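Local coordinates for protein trans-2-enoyl-CoA reductase [NADH] (PDB 4GGP) that catalyses the NADH-dependent reduction of crotonyl-CoA to butyryl-CoA in fatty acid synthesis, and in vitro also accepts longer enoyl-CoAs, at residues 51-56 against 141-146; 305-310 against 344-349. One frame throughout, in Å; residues are numbered along the deposited sequence.

Contact 1 comes first along the chain and is complete before contact 2 opens. Their centres lie 29 Å apart, with the nearest atoms about 14 Å from each other, so the two do not touch. Contact 1, between 51-56 and 141-146, is a buried strand pair inside the parallel Rossmann-type sheet, where strands 52-56 and 141-146 are neighbours, with 77-82 and 227-233 on their outer edges. Contact 2, between 305-310 and 344-349, is at the surface, joining the end of helix 291-305 to the start of helix 347-359. One belongs to the framework of the NAD-binding fold; the other ties together two helices of the later part of the same single chain.

Contact 1. Residues 51-56 against 141-146; sequences KNVLVL and FDLIVY
Phe-141 lays its ring against Leu-54: the leucine CB sits over one face, 3.8 Å from the ring centroid and offset toward the rim, a CH-pi contact. With CG beside the backbone N (chi1 -64°), the ring swings across to strand 52-56, and Asn-52 O meets it at the edge, in the ring plane. Asp-142 marks the corner where the chain turns into the strand proper. Its carboxylate receives two successive backbone N-H groups, both on the syn side and some 20° out of plane: Asn-52 N reaches OD1 of Asp-142 at 2.7 Å and almost straight, while Lys-51 N reaches OD2 of Asp-142 at 3.0 Å. Asp-142 N returns a bond to Asn-52 O. From Leu-143 onward the strands run parallel, and their axes approach to 4.7 Å. Leu-143 O accepts from Leu-54 N, and the Leu-143 side chain lies alongside Val-53, pointing the same way, with Leu-143 CB 4.0 Å from Val-53 CG2. On the other face Ile-144 CG2 touches Leu-56 CD2 at 3.8 Å. Val-145 is gripped through both its backbone polar groups: its N binds Leu-54 O, and its O takes Leu-56 N at 2.8 Å. Tyr-146 ends the run with CD1 against Leu-56 CD2, while its hydroxyl bonds to Asp-209. The pair forms the middle of a Rossmann-type sheet, and the C-terminal ends of the two strands lead to the NAD-binding residues Cys-58 and Leu-148. Strand 77-82 pairs with the other edge of 52-56 and strand 227-233 flanks 141-146, while helix 208-219 covers the face of Leu-54, Leu-56, Ile-144 and Tyr-146 with Trp-213 and Leu-217.

Contact 2. Residues 305-310 against 344-349; sequences KGNHEG and ELEEDV
Lys-305 and Val-349 make the closest backbone approach, with their CA atoms still 8.4 Å apart; Lys-305 closes helix 291-305, Gly-306 leaves it with positive phi, and Glu-346 is the N-cap residue of helix 347-359. Side chains therefore span the gap. Lys-305 is extended throughout, and this straight reach delivers NZ between two carboxylates. Glu-346 OE1 receives the Lys-305 NZ ammonium in a salt bridge modelled at 2.5 Å, suspiciously short, so the exact length carries no weight; NZ stands well above the carboxylate plane, 50° out of it. Asp-348 faces the lysine from the opposite direction and takes Lys-305 NZ on the syn lone pair of OD2 at 3.0 Å; its OD1 adds a weak bond. The three residues form a salt-bridge network linking the C-terminal end of one helix to the first turn of another. The positive charge set between two acids would be expected to offset their mutual repulsion and to favour the protonated lysine. Behind the ammonium group, Lys-305 CD passes 3.9 Å from Val-349 CG2, the two side chains crossing at about a right angle, so the aliphatic part of the lysine packs on the buried valine. Asn-307 joins from the loop through a water, which accepts from Asn-307 ND2 at 2.8 Å and donates to Glu-346 OE2 at 3.0 Å. The Asn-307 amide is turned 34° from the Glu-346 carboxylate. Met-302 of helix 291-305 and Trp-343, in the loop leading to Glu-344, touch Asn-307 as well. Val-349 also packs on Leu-298 of helix 291-305, and Glu-344 bonds to the hydroxyl of the substrate-binding Tyr-234.

Contact 1. Residues 51-56 against 141-146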
loop_
_atom_site.group_PDB
_atom_site.type_symbol
_atom_site.label_atom_id
_atom_site.label_comp_id
_atom_site.label_asym_id
_atom_site.label_seq_id
_atom_site.Cartn_x
_atom_site.Cartn_y
_atom_site.Cartn_z
ATOM N N LYS A 51 -6.243 -17.285 -9.550
ATOM C CA LYS A 51 -5.727 -18.611 -9.211
ATOM C C LYS A 51 -4.270 -18.574 -8.755
ATOM O O LYS A 51 -3.916 -19.165 -7.736
ATOM C CB LYS A 51 -5.883 -19.569 -10.397
ATOM C CG LYS A 51 -7.129 -20.441 -10.344
ATOM C CD LYS A 51 -8.404 -19.622 -10.423
ATOM C CE LYS A 51 -9.615 -20.523 -10.619
ATOM N NZ LYS A 51 -10.851 -19.742 -10.888
ATOM N N ASN A 52 -3.429 -17.891 -9.521
ATOM C CA ASN A 52 -2.038 -17.691 -9.142
ATOM C C ASN A 52 -1.705 -16.216 -9.158
ATOM O O ASN A 52 -1.813 -15.559 -10.192
ATOM C CB ASN A 52 -1.097 -18.457 -10.080
ATOM C CG ASN A 52 -1.332 -19.944 -10.037
ATOM O OD1 ASN A 52 -1.053 -20.594 -9.032
ATOM N ND2 ASN A 52 -1.858 -20.493 -11.124
ATOM N N VAL A 53 -1.301 -15.695 -8.006
ATOM C CA VAL A 53 -1.127 -14.261 -7.850
ATOM C C VAL A 53 0.298 -13.883 -7.456
ATOM O O VAL A 53 0.892 -14.494 -6.572
ATOM C CB VAL A 53 -2.126 -13.702 -6.804
ATOM C CG1 VAL A 53 -1.883 -12.218 -6.566
ATOM C CG2 VAL A 53 -3.553 -13.956 -7.266
ATOM N N LEU A 54 0.845 -12.882 -8.137
ATOM C CA LEU A 54 2.127 -12.308 -7.756
ATOM C C LEU A 54 1.904 -10.928 -7.148
ATOM O O LEU A 54 1.286 -10.070 -7.769
ATOM C CB LEU A 54 3.037 -12.178 -8.974
ATOM C CG LEU A 54 4.390 -11.510 -8.712
ATOM C CD1 LEU A 54 5.233 -12.359 -7.771
ATOM C CD2 LEU A 54 5.126 -11.250 -10.019
ATOM N N VAL A 55 2.414 -10.713 -5.941
ATOM C CA VAL A 55 2.289 -9.415 -5.282
ATOM C C VAL A 55 3.657 -8.818 -4.984
ATOM O O VAL A 55 4.384 -9.315 -4.127
ATOM C CB VAL A 55 1.482 -9.512 -3.965
ATOM C CG1 VAL A 55 1.408 -8.149 -3.281
ATOM C CG2 VAL A 55 0.080 -10.038 -4.229
ATOM N N LEU A 56 4.008 -7.761 -5.710
ATOM C CA LEU A 56 5.247 -7.034 -5.474
ATOM C C LEU A 56 5.030 -5.978 -4.393
ATOM O O LEU A 56 4.297 -5.011 -4.606
ATOM C CB LEU A 56 5.723 -6.349 -6.759
ATOM C CG LEU A 56 6.134 -7.199 -7.969
ATOM C CD1 LEU A 56 6.543 -8.613 -7.561
ATOM C CD2 LEU A 56 5.035 -7.223 -9.011
ATOM N N PHE A 141 0.903 -16.668 -14.037
ATOM C CA PHE A 141 0.176 -15.694 -13.210
ATOM C C PHE A 141 -1.053 -15.115 -13.918
ATOM O O PHE A 141 -0.990 -14.773 -15.098
ATOM C CB PHE A 141 1.097 -14.547 -12.771
ATOM C CG PHE A 141 2.234 -14.979 -11.884
ATOM C CD1 PHE A 141 1.991 -15.452 -10.605
ATOM C CD2 PHE A 141 3.545 -14.893 -12.324
ATOM C CE1 PHE A 141 3.036 -15.854 -9.785
ATOM C CE2 PHE A 141 4.599 -15.286 -11.506
ATOM C CZ PHE A 141 4.341 -15.766 -10.234
ATOM N N ASP A 142 -2.162 -14.983 -13.189
ATOM C CA ASP A 142 -3.370 -14.358 -13.740
ATOM C C ASP A 142 -3.710 -13.016 -13.075
ATOM O O ASP A 142 -4.560 -12.262 -13.560
ATOM C CB ASP A 142 -4.560 -15.314 -13.672
ATOM C CG ASP A 142 -4.820 -15.823 -12.275
ATOM O OD1 ASP A 142 -4.328 -16.921 -11.932
ATOM O OD2 ASP A 142 -5.514 -15.117 -11.515
ATOM N N LEU A 143 -3.043 -12.728 -11.962
ATOM C CA LEU A 143 -3.135 -11.418 -11.327
ATOM C C LEU A 143 -1.769 -11.020 -10.771
ATOM O O LEU A 143 -1.165 -11.749 -9.989
ATOM C CB LEU A 143 -4.195 -11.412 -10.221
ATOM C CG LEU A 143 -4.316 -10.142 -9.367
ATOM C CD1 LEU A 143 -4.823 -8.965 -10.181
ATOM C CD2 LEU A 143 -5.221 -10.386 -8.173
ATOM N N ILE A 144 -1.283 -9.862 -11.199
ATOM C CA ILE A 144 -0.030 -9.325 -10.699
ATOM C C ILE A 144 -0.259 -7.955 -10.067
ATOM O O ILE A 144 -0.659 -7.006 -10.740
ATOM C CB ILE A 144 0.999 -9.206 -11.832
ATOM C CG1 ILE A 144 1.235 -10.580 -12.467
ATOM C CG2 ILE A 144 2.297 -8.608 -11.315
ATOM C CD1 ILE A 144 2.199 -10.551 -13.605
ATOM N N VAL A 145 -0.010 -7.852 -8.768
ATOM C CA VAL A 145 -0.239 -6.594 -8.063
ATOM C C VAL A 145 1.068 -5.902 -7.728
ATOM O O VAL A 145 1.935 -6.476 -7.065
ATOM C CB VAL A 145 -1.053 -6.809 -6.773
ATOM C CG1 VAL A 145 -1.206 -5.495 -6.009
ATOM C CG2 VAL A 145 -2.413 -7.408 -7.114
ATOM N N TYR A 146 1.200 -4.669 -8.207
ATOM C CA TYR A 146 2.390 -3.866 -7.970
ATOM C C TYR A 146 2.112 -2.826 -6.894
ATOM O O TYR A 146 1.414 -1.845 -7.135
ATOM C CB TYR A 146 2.843 -3.175 -9.258
ATOM C CG TYR A 146 4.269 -2.676 -9.190
ATOM C CD1 TYR A 146 5.323 -3.459 -9.649
ATOM C CD2 TYR A 146 4.562 -1.431 -8.649
ATOM C CE1 TYR A 146 6.630 -3.006 -9.580
ATOM C CE2 TYR A 146 5.857 -0.971 -8.577
ATOM C CZ TYR A 146 6.886 -1.758 -9.046
ATOM O OH TYR A 146 8.175 -1.287 -8.961
HETATM O O HOH W 1 -3.133 -18.590 -13.329
#

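Contact 2. Residues 305-310 against 344-349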
loop_
_atom_site.group_PDB
_atom_site.type_symbol
_atom_site.label_atom_id
_atom_site.label_comp_id
_atom_site.label_asym_id
_atom_site.label_seq_id
_atom_site.Cartn_x
_atom_site.Cartn_y
_atom_site.Cartn_z
ATOM N N LYS A 305 -19.926 9.294 9.054
ATOM C CA LYS A 305 -20.807 8.959 7.948
ATOM C C LYS A 305 -21.035 7.449 7.858
ATOM O O LYS A 305 -22.109 6.999 7.468
ATOM C CB LYS A 305 -20.237 9.483 6.627
ATOM C CG LYS A 305 -21.116 9.173 5.425
ATOM C CD LYS A 305 -20.596 9.790 4.133
ATOM C CE LYS A 305 -21.476 9.367 2.956
ATOM N NZ LYS A 305 -21.156 10.082 1.690
ATOM N N GLY A 306 -20.014 6.672 8.208
ATOM C CA GLY A 306 -20.130 5.223 8.239
ATOM C C GLY A 306 -19.486 4.488 7.074
ATOM O O GLY A 306 -19.789 3.319 6.831
ATOM N N ASN A 307 -18.600 5.161 6.346
ATOM C CA ASN A 307 -17.943 4.528 5.206
ATOM C C ASN A 307 -16.420 4.608 5.262
ATOM O O ASN A 307 -15.762 4.668 4.226
ATOM C CB ASN A 307 -18.461 5.099 3.878
ATOM C CG ASN A 307 -18.199 6.592 3.732
ATOM O OD1 ASN A 307 -17.575 7.215 4.589
ATOM N ND2 ASN A 307 -18.669 7.168 2.633
ATOM N N HIS A 308 -15.867 4.629 6.471
ATOM C CA HIS A 308 -14.417 4.600 6.647
ATOM C C HIS A 308 -13.865 3.214 6.319
ATOM O O HIS A 308 -14.426 2.210 6.749
ATOM C CB HIS A 308 -14.043 4.957 8.083
ATOM C CG HIS A 308 -12.589 4.767 8.386
ATOM N ND1 HIS A 308 -11.606 5.568 7.846
ATOM C CD2 HIS A 308 -11.948 3.853 9.156
ATOM C CE1 HIS A 308 -10.424 5.165 8.279
ATOM N NE2 HIS A 308 -10.603 4.126 9.075
ATOM N N GLU A 309 -12.766 3.167 5.567
ATOM C CA GLU A 309 -12.115 1.907 5.218
ATOM C C GLU A 309 -10.626 1.923 5.580
ATOM O O GLU A 309 -9.962 2.945 5.443
ATOM C CB GLU A 309 -12.242 1.625 3.715
ATOM C CG GLU A 309 -13.641 1.285 3.199
ATOM C CD GLU A 309 -13.645 1.046 1.690
ATOM O OE1 GLU A 309 -13.164 1.934 0.947
ATOM O OE2 GLU A 309 -14.115 -0.034 1.249
ATOM N N GLY A 310 -10.117 0.784 6.041
ATOM C CA GLY A 310 -8.685 0.568 6.165
ATOM C C GLY A 310 -8.207 -0.207 4.945
ATOM O O GLY A 310 -8.936 -0.326 3.960
ATOM N N GLU A 344 -14.085 8.372 -0.705
ATOM C CA GLU A 344 -13.304 9.481 -0.157
ATOM C C GLU A 344 -13.609 10.792 -0.869
ATOM O O GLU A 344 -13.798 11.826 -0.231
ATOM C CB GLU A 344 -11.799 9.194 -0.239
ATOM C CG GLU A 344 -10.917 10.404 0.116
ATOM C CD GLU A 344 -9.429 10.091 0.047
ATOM O OE1 GLU A 344 -9.081 8.897 -0.044
ATOM O OE2 GLU A 344 -8.604 11.034 0.082
ATOM N N LEU A 345 -13.667 10.740 -2.195
ATOM C CA LEU A 345 -13.813 11.950 -2.994
ATOM C C LEU A 345 -15.261 12.384 -3.206
ATOM O O LEU A 345 -15.529 13.259 -4.027
ATOM C CB LEU A 345 -13.095 11.793 -4.337
ATOM C CG LEU A 345 -11.573 11.677 -4.221
ATOM C CD1 LEU A 345 -10.927 11.575 -5.596
ATOM C CD2 LEU A 345 -11.000 12.856 -3.431
ATOM N N GLU A 346 -16.187 11.773 -2.471
ATOM C CA GLU A 346 -17.581 12.208 -2.506
ATOM C C GLU A 346 -17.661 13.678 -2.120
ATOM O O GLU A 346 -16.923 14.142 -1.246
ATOM C CB GLU A 346 -18.447 11.375 -1.559
ATOM C CG GLU A 346 -18.798 9.992 -2.081
ATOM C CD GLU A 346 -19.291 9.066 -0.984
ATOM O OE1 GLU A 346 -19.205 9.450 0.203
ATOM O OE2 GLU A 346 -19.760 7.952 -1.309
ATOM N N GLU A 347 -18.559 14.401 -2.779
ATOM C CA GLU A 347 -18.689 15.846 -2.602
ATOM C C GLU A 347 -18.974 16.244 -1.155
ATOM O O GLU A 347 -18.335 17.150 -0.616
ATOM C CB GLU A 347 -19.779 16.387 -3.528
ATOM C CG GLU A 347 -19.812 17.899 -3.655
ATOM C CD GLU A 347 -20.841 18.368 -4.671
ATOM O OE1 GLU A 347 -21.407 17.510 -5.382
ATOM O OE2 GLU A 347 -21.087 19.590 -4.756
ATOM N N ASP A 348 -19.930 15.569 -0.526
ATOM C CA ASP A 348 -20.293 15.889 0.851
ATOM C C ASP A 348 -19.143 15.614 1.819
ATOM O O ASP A 348 -18.937 16.363 2.777
ATOM C CB ASP A 348 -21.553 15.129 1.285
ATOM C CG ASP A 348 -21.356 13.626 1.284
ATOM O OD1 ASP A 348 -20.623 13.131 0.403
ATOM O OD2 ASP A 348 -21.927 12.943 2.162
ATOM N N VAL A 349 -18.394 14.544 1.565
ATOM C CA VAL A 349 -17.238 14.215 2.392
ATOM C C VAL A 349 -16.142 15.276 2.293
ATOM O O VAL A 349 -15.614 15.727 3.310
ATOM C CB VAL A 349 -16.654 12.817 2.032
ATOM C CG1 VAL A 349 -15.264 12.641 2.625
ATOM C CG2 VAL A 349 -17.587 11.718 2.512
HETATM O O HOH W 2 -20.443 5.974 0.869
#